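Local coordinates for protein manganese-containing pseudocatalase (Thermus thermophilus, PDB 2V8T) that probably breaks down hydrogen peroxide to water and oxygen as a catalase, using a pair of manganese ions bound in each subunit, at residues 37-40 with 41-45; 175-178 with 179-183; 205-208 with 209-212; 222-225 with 226-229. All coordinates share one frame; numbering follows the deposited sequence.

Interaction 1: 37-40 with 41-45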
ATOM      1  N   MET A  37      -7.053  -0.461 -17.006  1.00  6.52           N
ATOM      2  CA  MET A  37      -6.238   0.642 -16.496  1.00  6.72           C
ATOM      3  C   MET A  37      -4.758   0.386 -16.725  1.00  6.41           C
ATOM      4  O   MET A  37      -3.998   1.314 -16.975  1.00  6.84           O
ATOM      5  CB  MET A  37      -6.484   0.901 -15.009  0.70  7.08           C
ATOM      6  CG  MET A  37      -7.738   1.563 -14.676  0.70  7.45           C
ATOM      7  SD  MET A  37      -7.703   3.353 -15.081  0.70  8.58           S
ATOM      8  CE  MET A  37      -6.594   3.995 -13.821  0.70 11.24           C
ATOM      9  N   SER A  38      -4.333  -0.863 -16.538  1.00  6.77           N
ATOM     10  CA  SER A  38      -2.933  -1.189 -16.705  1.00  6.62           C
ATOM     11  C   SER A  38      -2.492  -1.124 -18.154  1.00  6.74           C
ATOM     12  O   SER A  38      -1.429  -0.553 -18.432  1.00  7.32           O
ATOM     13  CB  SER A  38      -2.605  -2.551 -16.125  1.00  7.03           C
ATOM     14  OG  SER A  38      -2.722  -2.454 -14.718  1.00  7.90           O
ATOM     15  N   THR A  39      -3.226  -1.711 -19.071  1.00  6.77           N
ATOM     16  CA  THR A  39      -2.804  -1.599 -20.483  1.00  7.24           C
ATOM     17  C   THR A  39      -2.828  -0.143 -20.924  1.00  6.95           C
ATOM     18  O   THR A  39      -1.852   0.351 -21.509  1.00  7.10           O
ATOM     19  CB  THR A  39      -3.603  -2.545 -21.357  1.00  7.90           C
ATOM     20  OG1 THR A  39      -4.970  -2.263 -21.129  1.00  8.44           O
ATOM     21  CG2 THR A  39      -3.279  -3.991 -21.054  1.00 10.60           C
ATOM     22  N   LEU A  40      -3.886   0.588 -20.570  1.00  6.31           N
ATOM     23  CA  LEU A  40      -3.948   2.017 -20.850  1.00  6.34           C
ATOM     24  C   LEU A  40      -2.712   2.719 -20.359  1.00  6.26           C
ATOM     25  O   LEU A  40      -2.043   3.462 -21.105  1.00  6.62           O
ATOM     26  CB  LEU A  40      -5.178   2.618 -20.186  1.00  6.34           C
ATOM     27  CG  LEU A  40      -5.219   4.134 -20.169  1.00  6.71           C
ATOM     28  CD1 LEU A  40      -5.215   4.731 -21.562  1.00  7.42           C
ATOM     29  CD2 LEU A  40      -6.441   4.599 -19.357  1.00  7.54           C
ATOM     30  N   MET A  41      -2.415   2.619 -19.049  1.00  6.17           N
ATOM     31  CA  MET A  41      -1.397   3.484 -18.491  1.00  6.21           C
ATOM     32  C   MET A  41       0.005   3.046 -18.898  1.00  6.14           C
ATOM     33  O   MET A  41       0.906   3.890 -19.043  1.00  6.45           O
ATOM     34  CB  MET A  41      -1.569   3.525 -16.976  0.50  6.46           C
ATOM     35  CG  MET A  41      -2.869   4.252 -16.534  0.50  8.30           C
ATOM     36  SD  MET A  41      -2.691   6.076 -16.653  0.50 11.35           S
ATOM     37  CE  MET A  41      -4.392   6.673 -16.780  0.50 12.78           C
ATOM     38  N   ASN A  42       0.220   1.736 -19.098  1.00  6.20           N
ATOM     39  CA  ASN A  42       1.481   1.297 -19.655  1.00  6.40           C
ATOM     40  C   ASN A  42       1.752   1.990 -21.008  1.00  6.19           C
ATOM     41  O   ASN A  42       2.811   2.550 -21.226  1.00  6.68           O
ATOM     42  CB  ASN A  42       1.498  -0.246 -19.860  1.00  6.69           C
ATOM     43  CG  ASN A  42       2.012  -0.926 -18.604  1.00  7.21           C
ATOM     44  OD1 ASN A  42       3.208  -1.038 -18.442  1.00  8.67           O
ATOM     45  ND2 ASN A  42       1.120  -1.339 -17.712  1.00  8.24           N
ATOM     46  N   TYR A  43       0.765   1.873 -21.910  1.00  6.27           N
ATOM     47  CA  TYR A  43       1.034   2.403 -23.268  1.00  6.72           C
ATOM     48  C   TYR A  43       1.047   3.912 -23.249  1.00  6.49           C
ATOM     49  O   TYR A  43       1.815   4.541 -24.009  1.00  7.05           O
ATOM     50  CB  TYR A  43       0.025   1.843 -24.241  1.00  6.77           C
ATOM     51  CG  TYR A  43      -0.112   0.351 -24.192  1.00  6.81           C
ATOM     52  CD1 TYR A  43       0.890  -0.525 -23.736  1.00  7.15           C
ATOM     53  CD2 TYR A  43      -1.315  -0.235 -24.588  1.00  6.67           C
ATOM     54  CE1 TYR A  43       0.666  -1.872 -23.602  1.00  7.30           C
ATOM     55  CE2 TYR A  43      -1.549  -1.595 -24.503  1.00  6.95           C
ATOM     56  CZ  TYR A  43      -0.537  -2.420 -23.981  1.00  7.14           C
ATOM     57  OH  TYR A  43      -0.723  -3.761 -23.817  1.00  8.08           O
ATOM     58  N   MET A  44       0.229   4.531 -22.411  1.00  6.49           N
ATOM     59  CA  MET A  44       0.215   5.983 -22.338  1.00  6.82           C
ATOM     60  C   MET A  44       1.580   6.484 -21.907  1.00  6.49           C
ATOM     61  O   MET A  44       2.183   7.353 -22.557  1.00  6.77           O
ATOM     62  CB  MET A  44      -0.863   6.458 -21.405  1.00  7.53           C
ATOM     63  CG  MET A  44      -1.178   7.857 -21.507  1.00 10.53           C
ATOM     64  SD  MET A  44      -1.811   8.412 -23.108  1.00 12.49           S
ATOM     65  CE  MET A  44      -3.142   7.798 -23.097  1.00 14.38           C
ATOM     66  N   TYR A  45       2.097   5.988 -20.759  1.00  6.39           N
ATOM     67  CA  TYR A  45       3.390   6.471 -20.286  1.00  6.63           C
ATOM     68  C   TYR A  45       4.514   6.081 -21.220  1.00  6.37           C
ATOM     69  O   TYR A  45       5.431   6.875 -21.445  1.00  6.72           O
ATOM     70  CB  TYR A  45       3.640   6.057 -18.841  1.00  7.35           C
ATOM     71  CG  TYR A  45       2.915   6.970 -17.888  1.00  8.49           C
ATOM     72  CD1 TYR A  45       3.532   8.073 -17.323  1.00 14.41           C
ATOM     73  CD2 TYR A  45       1.577   6.809 -17.583  1.00  8.24           C
ATOM     74  CE1 TYR A  45       2.857   8.941 -16.530  1.00 19.01           C
ATOM     75  CE2 TYR A  45       0.852   7.687 -16.782  1.00  9.81           C
ATOM     76  CZ  TYR A  45       1.549   8.767 -16.253  1.00 14.27           C
ATOM     77  OH  TYR A  45       0.885   9.656 -15.412  1.00 18.87           O
TER

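Interaction 2: 175-178 with 179-183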
ATOM      1  N   ARG A 175     -20.627 -10.648 -21.001  1.00  7.60           N
ATOM      2  CA  ARG A 175     -20.176 -11.534 -22.088  1.00  7.90           C
ATOM      3  C   ARG A 175     -19.921 -10.757 -23.379  1.00  7.45           C
ATOM      4  O   ARG A 175     -18.993 -11.081 -24.107  1.00  7.89           O
ATOM      5  CB  ARG A 175     -21.296 -12.574 -22.381  0.50  8.57           C
ATOM      6  CG  ARG A 175     -21.501 -13.641 -21.257  0.50  8.44           C
ATOM      7  CD  ARG A 175     -22.528 -14.667 -21.489  0.50 10.78           C
ATOM      8  NE  ARG A 175     -22.371 -15.542 -22.621  0.50 12.74           N
ATOM      9  CZ  ARG A 175     -22.098 -16.847 -22.709  0.50 12.59           C
ATOM     10  NH1 ARG A 175     -21.671 -17.623 -21.752  0.50 16.11           N
ATOM     11  NH2 ARG A 175     -22.278 -17.334 -23.931  0.50 15.93           N
ATOM     12  N   GLU A 176     -20.754  -9.768 -23.654  1.00  7.78           N
ATOM     13  CA  GLU A 176     -20.561  -8.940 -24.861  1.00  8.10           C
ATOM     14  C   GLU A 176     -19.283  -8.112 -24.776  1.00  7.39           C
ATOM     15  O   GLU A 176     -18.463  -8.088 -25.684  1.00  8.00           O
ATOM     16  CB  GLU A 176     -21.736  -8.027 -25.219  0.50  8.18           C
ATOM     17  CG  GLU A 176     -22.934  -8.801 -25.695  0.50  7.50           C
ATOM     18  CD  GLU A 176     -22.786  -9.563 -27.001  0.50  8.53           C
ATOM     19  OE1 GLU A 176     -21.795  -9.349 -27.738  0.50  8.84           O
ATOM     20  OE2 GLU A 176     -23.681 -10.410 -27.242  0.50 12.59           O
ATOM     21  N   MET A 177     -19.111  -7.421 -23.640  1.00  7.16           N
ATOM     22  CA  MET A 177     -17.905  -6.640 -23.445  1.00  6.94           C
ATOM     23  C   MET A 177     -16.677  -7.528 -23.548  1.00  6.50           C
ATOM     24  O   MET A 177     -15.672  -7.162 -24.191  1.00  6.99           O
ATOM     25  CB  MET A 177     -17.969  -5.886 -22.117  1.00  7.05           C
ATOM     26  CG  MET A 177     -16.686  -5.159 -21.757  1.00  7.55           C
ATOM     27  SD  MET A 177     -15.416  -6.148 -20.948  1.00  7.82           S
ATOM     28  CE  MET A 177     -16.197  -6.385 -19.332  1.00  9.02           C
ATOM     29  N   ILE A 178     -16.701  -8.677 -22.866  1.00  6.36           N
ATOM     30  CA  ILE A 178     -15.509  -9.509 -22.824  1.00  6.84           C
ATOM     31  C   ILE A 178     -15.242 -10.099 -24.195  1.00  6.71           C
ATOM     32  O   ILE A 178     -14.111 -10.158 -24.661  1.00  7.16           O
ATOM     33  CB  ILE A 178     -15.583 -10.571 -21.731  1.00  7.33           C
ATOM     34  CG1 ILE A 178     -15.565  -9.927 -20.356  1.00  7.90           C
ATOM     35  CG2 ILE A 178     -14.454 -11.586 -21.951  1.00  9.09           C
ATOM     36  CD1 ILE A 178     -15.932 -10.854 -19.213  1.00  9.00           C
ATOM     37  N   GLY A 179     -16.306 -10.587 -24.877  1.00  7.02           N
ATOM     38  CA  GLY A 179     -16.074 -11.114 -26.211  1.00  7.58           C
ATOM     39  C   GLY A 179     -15.411 -10.083 -27.129  1.00  7.11           C
ATOM     40  O   GLY A 179     -14.507 -10.414 -27.902  1.00  7.70           O
ATOM     41  N   TYR A 180     -15.884  -8.857 -27.054  1.00  7.04           N
ATOM     42  CA  TYR A 180     -15.312  -7.787 -27.882  1.00  7.18           C
ATOM     43  C   TYR A 180     -13.848  -7.542 -27.509  1.00  6.98           C
ATOM     44  O   TYR A 180     -12.970  -7.447 -28.384  1.00  7.47           O
ATOM     45  CB  TYR A 180     -16.147  -6.512 -27.762  1.00  7.59           C
ATOM     46  CG  TYR A 180     -15.657  -5.424 -28.672  1.00  7.87           C
ATOM     47  CD1 TYR A 180     -15.816  -5.536 -30.042  1.00  8.96           C
ATOM     48  CD2 TYR A 180     -15.026  -4.293 -28.205  1.00  8.67           C
ATOM     49  CE1 TYR A 180     -15.379  -4.560 -30.935  1.00 10.06           C
ATOM     50  CE2 TYR A 180     -14.559  -3.312 -29.133  1.00  9.62           C
ATOM     51  CZ  TYR A 180     -14.777  -3.472 -30.480  1.00  9.46           C
ATOM     52  OH  TYR A 180     -14.286  -2.481 -31.351  1.00 11.42           O
ATOM     53  N   LEU A 181     -13.578  -7.415 -26.209  1.00  6.90           N
ATOM     54  CA  LEU A 181     -12.217  -7.107 -25.784  1.00  7.04           C
ATOM     55  C   LEU A 181     -11.260  -8.281 -25.917  1.00  7.02           C
ATOM     56  O   LEU A 181     -10.047  -8.059 -26.012  1.00  7.96           O
ATOM     57  CB  LEU A 181     -12.218  -6.486 -24.405  1.00  7.52           C
ATOM     58  CG  LEU A 181     -12.921  -5.111 -24.317  1.00  8.02           C
ATOM     59  CD1 LEU A 181     -12.717  -4.493 -22.938  1.00  9.56           C
ATOM     60  CD2 LEU A 181     -12.443  -4.134 -25.409  1.00  8.74           C
ATOM     61  N   LEU A 182     -11.766  -9.511 -25.969  1.00  6.99           N
ATOM     62  CA  LEU A 182     -10.894 -10.645 -26.353  1.00  7.09           C
ATOM     63  C   LEU A 182     -10.405 -10.447 -27.782  1.00  7.05           C
ATOM     64  O   LEU A 182      -9.237 -10.717 -28.115  1.00  7.70           O
ATOM     65  CB  LEU A 182     -11.645 -11.961 -26.245  1.00  7.53           C
ATOM     66  CG  LEU A 182     -11.889 -12.456 -24.825  1.00  7.66           C
ATOM     67  CD1 LEU A 182     -12.855 -13.627 -24.854  1.00  9.47           C
ATOM     68  CD2 LEU A 182     -10.567 -12.821 -24.127  1.00  8.60           C
ATOM     69  N   VAL A 183     -11.295  -9.997 -28.674  1.00  6.97           N
ATOM     70  CA  VAL A 183     -10.899  -9.765 -30.063  1.00  7.09           C
ATOM     71  C   VAL A 183      -9.922  -8.592 -30.152  1.00  6.98           C
ATOM     72  O   VAL A 183      -8.883  -8.675 -30.817  1.00  7.54           O
ATOM     73  CB  VAL A 183     -12.148  -9.602 -30.944  1.00  7.42           C
ATOM     74  CG1 VAL A 183     -11.709  -9.205 -32.372  1.00  8.75           C
ATOM     75  CG2 VAL A 183     -12.937 -10.900 -30.934  1.00  8.36           C
TER

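Interaction 3: 205-208 with 209-212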
ATOM      1  N   THR A 205       4.341 -13.994 -33.003  1.00  8.77           N
ATOM      2  CA  THR A 205       2.954 -14.318 -33.240  1.00  9.38           C
ATOM      3  C   THR A 205       2.711 -15.813 -33.329  1.00  8.89           C
ATOM      4  O   THR A 205       1.551 -16.249 -33.144  1.00  9.79           O
ATOM      5  CB  THR A 205       2.385 -13.629 -34.493  1.00 10.28           C
ATOM      6  OG1 THR A 205       3.072 -14.044 -35.659  1.00 11.38           O
ATOM      7  CG2 THR A 205       2.372 -12.106 -34.355  1.00 12.48           C
ATOM      8  N   LYS A 206       3.735 -16.625 -33.593  1.00  9.00           N
ATOM      9  CA  LYS A 206       3.562 -18.041 -33.641  1.00 10.03           C
ATOM     10  C   LYS A 206       3.274 -18.672 -32.265  1.00  9.44           C
ATOM     11  O   LYS A 206       2.801 -19.794 -32.180  1.00 11.68           O
ATOM     12  CB  LYS A 206       4.832 -18.710 -34.221  0.70 11.67           C
ATOM     13  CG  LYS A 206       4.957 -20.243 -34.176  0.70 14.12           C
ATOM     14  CD  LYS A 206       6.255 -20.713 -34.786  0.70 16.46           C
ATOM     15  CE  LYS A 206       6.461 -22.192 -34.505  0.70 20.46           C
ATOM     16  NZ  LYS A 206       7.759 -22.501 -35.220  0.70 26.14           N
ATOM     17  N   MET A 207       3.531 -17.924 -31.205  1.00  9.55           N
ATOM     18  CA  MET A 207       3.197 -18.375 -29.859  1.00 10.47           C
ATOM     19  C   MET A 207       1.716 -18.266 -29.564  1.00  9.79           C
ATOM     20  O   MET A 207       1.225 -18.855 -28.613  1.00 12.08           O
ATOM     21  CB  MET A 207       3.985 -17.410 -28.737  1.00 13.25           C
ATOM     22  CG  MET A 207       4.292 -18.161 -27.492  1.00 13.40           C
ATOM     23  SD  MET A 207       5.174 -17.137 -26.425  1.00 15.28           S
ATOM     24  CE  MET A 207       6.783 -17.285 -27.136  1.00 16.94           C
ATOM     25  N   LEU A 208       0.987 -17.460 -30.336  1.00  9.05           N
ATOM     26  CA  LEU A 208      -0.416 -17.197 -30.061  1.00  8.98           C
ATOM     27  C   LEU A 208      -1.268 -18.377 -30.543  1.00  9.35           C
ATOM     28  O   LEU A 208      -0.922 -19.024 -31.549  1.00 11.09           O
ATOM     29  CB  LEU A 208      -0.856 -15.904 -30.749  1.00  9.31           C
ATOM     30  CG  LEU A 208      -0.101 -14.654 -30.272  1.00  9.24           C
ATOM     31  CD1 LEU A 208      -0.413 -13.438 -31.148  1.00 10.79           C
ATOM     32  CD2 LEU A 208      -0.394 -14.329 -28.799  1.00 10.71           C
ATOM     33  N   PRO A 209      -2.413 -18.634 -29.918  1.00  9.02           N
ATOM     34  CA  PRO A 209      -2.946 -17.905 -28.758  1.00  8.96           C
ATOM     35  C   PRO A 209      -2.310 -18.425 -27.437  1.00  8.16           C
ATOM     36  O   PRO A 209      -1.893 -19.574 -27.324  1.00  9.19           O
ATOM     37  CB  PRO A 209      -4.432 -18.222 -28.818  1.00  9.32           C
ATOM     38  CG  PRO A 209      -4.477 -19.640 -29.373  1.00 10.36           C
ATOM     39  CD  PRO A 209      -3.371 -19.647 -30.403  1.00 10.19           C
ATOM     40  N   ILE A 210      -2.354 -17.541 -26.456  1.00  8.43           N
ATOM     41  CA  ILE A 210      -2.064 -17.828 -25.058  1.00  8.03           C
ATOM     42  C   ILE A 210      -3.269 -17.342 -24.244  1.00  8.01           C
ATOM     43  O   ILE A 210      -3.668 -16.194 -24.409  1.00  8.70           O
ATOM     44  CB  ILE A 210      -0.801 -17.106 -24.578  1.00  8.30           C
ATOM     45  CG1 ILE A 210       0.419 -17.561 -25.370  1.00 10.21           C
ATOM     46  CG2 ILE A 210      -0.601 -17.322 -23.087  1.00  9.86           C
ATOM     47  CD1 ILE A 210       1.635 -16.636 -25.194  1.00 11.76           C
ATOM     48  N   PRO A 211      -3.827 -18.171 -23.336  1.00  7.95           N
ATOM     49  CA  PRO A 211      -3.669 -19.617 -23.284  1.00  8.27           C
ATOM     50  C   PRO A 211      -4.061 -20.257 -24.616  1.00  8.31           C
ATOM     51  O   PRO A 211      -4.575 -19.577 -25.519  1.00  8.35           O
ATOM     52  CB  PRO A 211      -4.683 -20.042 -22.192  1.00  8.93           C
ATOM     53  CG  PRO A 211      -4.926 -18.765 -21.406  1.00  9.95           C
ATOM     54  CD  PRO A 211      -4.897 -17.698 -22.446  1.00  8.77           C
ATOM     55  N   LYS A 212      -3.802 -21.564 -24.733  1.00  8.80           N
ATOM     56  CA  LYS A 212      -4.018 -22.266 -26.001  1.00  8.61           C
ATOM     57  C   LYS A 212      -5.469 -22.654 -26.145  1.00  8.95           C
ATOM     58  O   LYS A 212      -5.900 -23.822 -26.049  1.00  9.68           O
ATOM     59  CB  LYS A 212      -3.052 -23.426 -26.145  1.00  9.54           C
ATOM     60  CG  LYS A 212      -3.015 -24.002 -27.538  1.00 10.87           C
ATOM     61  CD  LYS A 212      -2.458 -23.038 -28.607  1.00 13.57           C
ATOM     62  CE  LYS A 212      -0.981 -22.733 -28.501  1.00 14.65           C
ATOM     63  NZ  LYS A 212      -0.211 -23.885 -28.420  0.50 18.65           N
TER

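Interaction 4: 222-225 with 226-229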
ATOM      1  N   LYS A 222     -16.508 -14.956 -31.222  1.00  9.20           N
ATOM      2  CA  LYS A 222     -16.662 -15.516 -32.555  1.00  9.11           C
ATOM      3  C   LYS A 222     -17.501 -14.552 -33.425  1.00  9.26           C
ATOM      4  O   LYS A 222     -17.189 -14.328 -34.592  1.00 10.10           O
ATOM      5  CB  LYS A 222     -17.262 -16.906 -32.460  0.80 11.13           C
ATOM      6  CG  LYS A 222     -17.187 -17.669 -33.757  0.80 14.49           C
ATOM      7  CD  LYS A 222     -18.344 -17.547 -34.602  0.80 22.16           C
ATOM      8  CE  LYS A 222     -18.268 -18.592 -35.784  0.80 22.84           C
ATOM      9  NZ  LYS A 222     -19.557 -18.359 -36.456  0.80 23.97           N
ATOM     10  N   LYS A 223     -18.594 -14.015 -32.873  1.00  9.32           N
ATOM     11  CA  LYS A 223     -19.402 -13.068 -33.638  1.00  8.92           C
ATOM     12  C   LYS A 223     -18.576 -11.862 -34.096  1.00  8.29           C
ATOM     13  O   LYS A 223     -18.633 -11.449 -35.260  1.00  8.72           O
ATOM     14  CB  LYS A 223     -20.588 -12.614 -32.824  0.70 10.42           C
ATOM     15  CG  LYS A 223     -21.509 -11.616 -33.553  0.70 11.34           C
ATOM     16  CD  LYS A 223     -22.577 -10.960 -32.682  0.70 14.38           C
ATOM     17  CE  LYS A 223     -22.041 -10.077 -31.549  0.70 19.14           C
ATOM     18  NZ  LYS A 223     -23.067  -9.773 -30.533  0.70 22.58           N
ATOM     19  N   TYR A 224     -17.789 -11.282 -33.178  1.00  8.23           N
ATOM     20  CA  TYR A 224     -16.981 -10.124 -33.551  1.00  8.07           C
ATOM     21  C   TYR A 224     -15.915 -10.471 -34.590  1.00  8.19           C
ATOM     22  O   TYR A 224     -15.624  -9.630 -35.443  1.00  9.14           O
ATOM     23  CB  TYR A 224     -16.401  -9.450 -32.300  1.00  8.43           C
ATOM     24  CG  TYR A 224     -17.471  -8.832 -31.435  1.00  8.66           C
ATOM     25  CD1 TYR A 224     -18.258  -7.799 -31.916  1.00 10.34           C
ATOM     26  CD2 TYR A 224     -17.669  -9.230 -30.112  1.00  9.54           C
ATOM     27  CE1 TYR A 224     -19.268  -7.270 -31.109  1.00 12.31           C
ATOM     28  CE2 TYR A 224     -18.655  -8.699 -29.330  1.00 11.60           C
ATOM     29  CZ  TYR A 224     -19.465  -7.738 -29.829  1.00 12.75           C
ATOM     30  OH  TYR A 224     -20.503  -7.226 -29.052  1.00 15.50           O
ATOM     31  N   MET A 225     -15.360 -11.680 -34.531  1.00  8.31           N
ATOM     32  CA  MET A 225     -14.450 -12.123 -35.604  1.00  9.13           C
ATOM     33  C   MET A 225     -15.209 -12.308 -36.908  1.00  9.09           C
ATOM     34  O   MET A 225     -14.680 -11.964 -37.993  1.00  9.69           O
ATOM     35  CB  MET A 225     -13.722 -13.393 -35.225  1.00 10.46           C
ATOM     36  CG  MET A 225     -12.797 -13.157 -34.115  1.00 11.98           C
ATOM     37  SD  MET A 225     -11.628 -14.447 -33.792  1.00 15.13           S
ATOM     38  CE  MET A 225     -12.665 -15.474 -33.318  1.00 13.23           C
ATOM     39  N   ASP A 226     -16.433 -12.822 -36.868  1.00  8.92           N
ATOM     40  CA  ASP A 226     -17.218 -12.968 -38.090  1.00  9.47           C
ATOM     41  C   ASP A 226     -17.496 -11.596 -38.715  1.00  9.57           C
ATOM     42  O   ASP A 226     -17.679 -11.516 -39.939  1.00 11.22           O
ATOM     43  CB  ASP A 226     -18.513 -13.678 -37.797  1.00 10.01           C
ATOM     44  CG  ASP A 226     -18.376 -15.127 -37.488  1.00 11.82           C
ATOM     45  OD1 ASP A 226     -17.336 -15.740 -37.830  1.00 14.81           O
ATOM     46  OD2 ASP A 226     -19.354 -15.725 -36.946  1.00 15.26           O
ATOM     47  N   LEU A 227     -17.504 -10.522 -37.914  1.00  8.82           N
ATOM     48  CA  LEU A 227     -17.657  -9.158 -38.397  1.00  8.96           C
ATOM     49  C   LEU A 227     -16.329  -8.551 -38.881  1.00  9.37           C
ATOM     50  O   LEU A 227     -16.337  -7.417 -39.382  1.00 10.28           O
ATOM     51  CB  LEU A 227     -18.274  -8.273 -37.305  1.00  9.39           C
ATOM     52  CG  LEU A 227     -19.695  -8.638 -36.908  1.00  9.40           C
ATOM     53  CD1 LEU A 227     -20.166  -7.687 -35.811  1.00 12.75           C
ATOM     54  CD2 LEU A 227     -20.629  -8.552 -38.109  1.00 11.98           C
ATOM     55  N   GLY A 228     -15.228  -9.295 -38.735  1.00  9.00           N
ATOM     56  CA  GLY A 228     -13.923  -8.861 -39.224  1.00  9.32           C
ATOM     57  C   GLY A 228     -13.080  -8.095 -38.226  1.00  8.57           C
ATOM     58  O   GLY A 228     -12.013  -7.588 -38.597  1.00  9.09           O
ATOM     59  N   PHE A 229     -13.512  -8.013 -36.967  1.00  8.13           N
ATOM     60  CA  PHE A 229     -12.890  -7.077 -36.041  1.00  8.32           C
ATOM     61  C   PHE A 229     -11.471  -7.486 -35.625  1.00  8.09           C
ATOM     62  O   PHE A 229     -10.696  -6.624 -35.187  1.00  9.54           O
ATOM     63  CB  PHE A 229     -13.762  -6.824 -34.841  1.00  8.82           C
ATOM     64  CG  PHE A 229     -15.064  -6.082 -35.158  1.00  9.14           C
ATOM     65  CD1 PHE A 229     -15.336  -5.479 -36.361  1.00 10.32           C
ATOM     66  CD2 PHE A 229     -16.070  -6.023 -34.232  1.00 11.23           C
ATOM     67  CE1 PHE A 229     -16.514  -4.769 -36.563  1.00 10.69           C
ATOM     68  CE2 PHE A 229     -17.238  -5.334 -34.453  1.00 12.08           C
ATOM     69  CZ  PHE A 229     -17.461  -4.682 -35.578  1.00 11.62           C
TER

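Interaction 1: 37-40 with 41-45
M37 offers its carbonyl O to M41 N at 2.9 Å, the first of four i-to-i+4 bonds that join 37-40 to 41-45 in helix 36-49, one of the helices of the ferritin-like bundle that holds the two manganese ions. At S38 the backbone carbonyl is gripped twice by one residue: N42 N and N42 ND2 come to S38 O from opposite faces of its plane, ND2 at 2.8 Å. The side-chain donor stands 47° out of that plane, whereas S38 O lies almost in the plane of the N42 amide. Asparagine suits this place because the amide is tied at both ends: OD1 also accepts from F139 N, and ND2 also donates to Y137 O. Serine, being small, tucks its own OG against R33 O and W133 NE1.

T39 O accepts from Y43 N and at the same time sits 3.1 Å above one face of the Y43 ring, offset toward the rim. The two side chains run alongside each other, T39 CG2 lying 3.8 Å from Y43 OH. That hydroxyl is hydrogen-bonded to the manganese ligand E155, so Y43 is a second-shell residue of the metal site. L40 makes the last of the four bonds, accepting from M44 N. With its CG anti to the backbone N (chi1 169°), L40 lies beside M44, and the methyls L40 CD1 and M44 CE meet at 4.0 Å.

Interaction 2: 175-178 with 179-183
M177 with L181 and I178 with L182 are two adjacent apolar i-to-i+4 pairs on the buried side of helix 172-200, a long helix of the ferritin-like four-helix bundle. In both pairs the side chains pass at a slant. With CG anti to the backbone N (chi1 174°), the M177 chain then bends at chi2 and chi3; the chi2 bend brings SD to 3.7 Å from L181 CD1. The flexible thioether can thus follow the branched leucine, and M177 also packs on L76 and T80 of helix 57-85. L181 touches V77 and the manganese ligand H73, also on helix 57-85. In the second pair I178 CG2, the branch beside the carbonyl carbon, comes within 3.9 Å of L182 CD1, and both residues face helix 144-166.

Beneath these pairs the backbone is regular. G179 N donates to R175 O at 2.8 Å, Y180 N to E176 O at 3.0 Å, L181 N to M177 O and L182 N to I178 O. Glycine suits position 179 because R175 O lies close to where a side chain would start. Polar ends find partners elsewhere, R175 in E220, E176 in K223 and Y180 OH in Q9, so the two pairs meet by carbon and sulfur alone, in a buried place near the metal.

Interaction 3: 205-208 with 209-212
M207 and I210 make the side-chain contact here, in the loop between helix 172-200 and helix 219-226, where the nearest atoms of the L208 side chain and a manganese ion are about 12 Å apart. The side-chain contact is apolar. I210 CD1 lies 3.8 Å from M207 SD and equally far from M207 CG, so the isoleucine methyl rests against the CG-SD bond of the methionine instead of meeting one atom. M207 sends its CG away from the backbone N (chi1 -150°) and bends only at chi3, which leaves the CG-SD part extended, and the isoleucine branch passes it at a slant. I210 CG1 also approaches M207 O at 3.6 Å. Both residues face the fourth subunit, pliable M207 packing on M204 and compact, branched I210 on L146 of that neighbouring chain.

The covalent geometry is the second element. The peptide bond between L208 and P209 is cis, bringing L208 CA and P209 CA to 2.9 Å, and a further cis bond precedes P211. Proline accepts the cis form far more readily than other residues do, and the two bonds turn the chain sharply. L208 meanwhile leans on F152 and V156 of helix 144-166.

Within 205-208, L208 N donates to T205 O at 3.1 Å, but no hydrogen bond joins 205-208 to 209-212; M207 O and P209 O, 3.4 Å apart, are both acceptors. Bonds run outward instead, from R159 NH1 to I210 O and from K212 N to E284 of the third subunit. The two segments are therefore held together by cis prolines, hydrophobic contact and anchoring by neighbours.

Interaction 4: 222-225 with 226-229
Y224 O accepts from F229 N at 3.1 Å and M225 O from G228 N at 2.8 Å, the two bonds of a Schellman motif, which ends helix 219-226 and turns the chain toward strand 232-235. The second donor stands well above the carbonyl plane of M225, 66° out of it. G228 makes the reversal with a positive phi of 92°; glycine suits the place because a side chain here would be jammed against the carbonyl O of L227.

Just before the turn the helical pattern frays. D226 N still donates to K222 O at 2.8 Å, but L227 N shares its hydrogen between K223 O, at 3.0 Å with a bent angle, and Y224 O, to which the bond is weak. Y224 O is thus held by one good donor and one poor one.

On the outer side K222 crosses over D226, and its NZ makes a salt bridge with D226 OD2 at 2.7 Å, meeting the syn lone pair of the carboxylate. K222 is exposed and has a second conformer, so the bridge may be only part-time. K223 NZ forms a salt bridge with E176 OE1 of helix 172-200, and Y224 OH is joined to the same oxygen by a weak hydrogen bond.

The two rings of Y224 and F229 meet by carbon contacts. They lie rim to rim, their planes 15° apart, and Y224 CD1 comes 3.6 Å from F229 CD2. L227 packs onto the same phenylalanine, its CB placed 3.9 Å above the centre of the F229 ring.

In the fold
Along the chain the four contacts come strictly in series, none nested in or crossing another, and each is local. Interaction 1 lies on helix 36-49, and interaction 2 follows much later on helix 172-200; their nearest atoms are about 8 Å apart, and both border the manganese site. The chain then leaves the bundle through interaction 3, a peripheral loop shared with neighbouring subunits, before returning as helix 219-226, whose C-terminal end is closed by interaction 4. Interactions 2 and 4 touch directly: Y180 packs on Y224 and F229, and the E176 to K223 salt bridge ties the long helix to the short one. Interaction 3 touches none of the others.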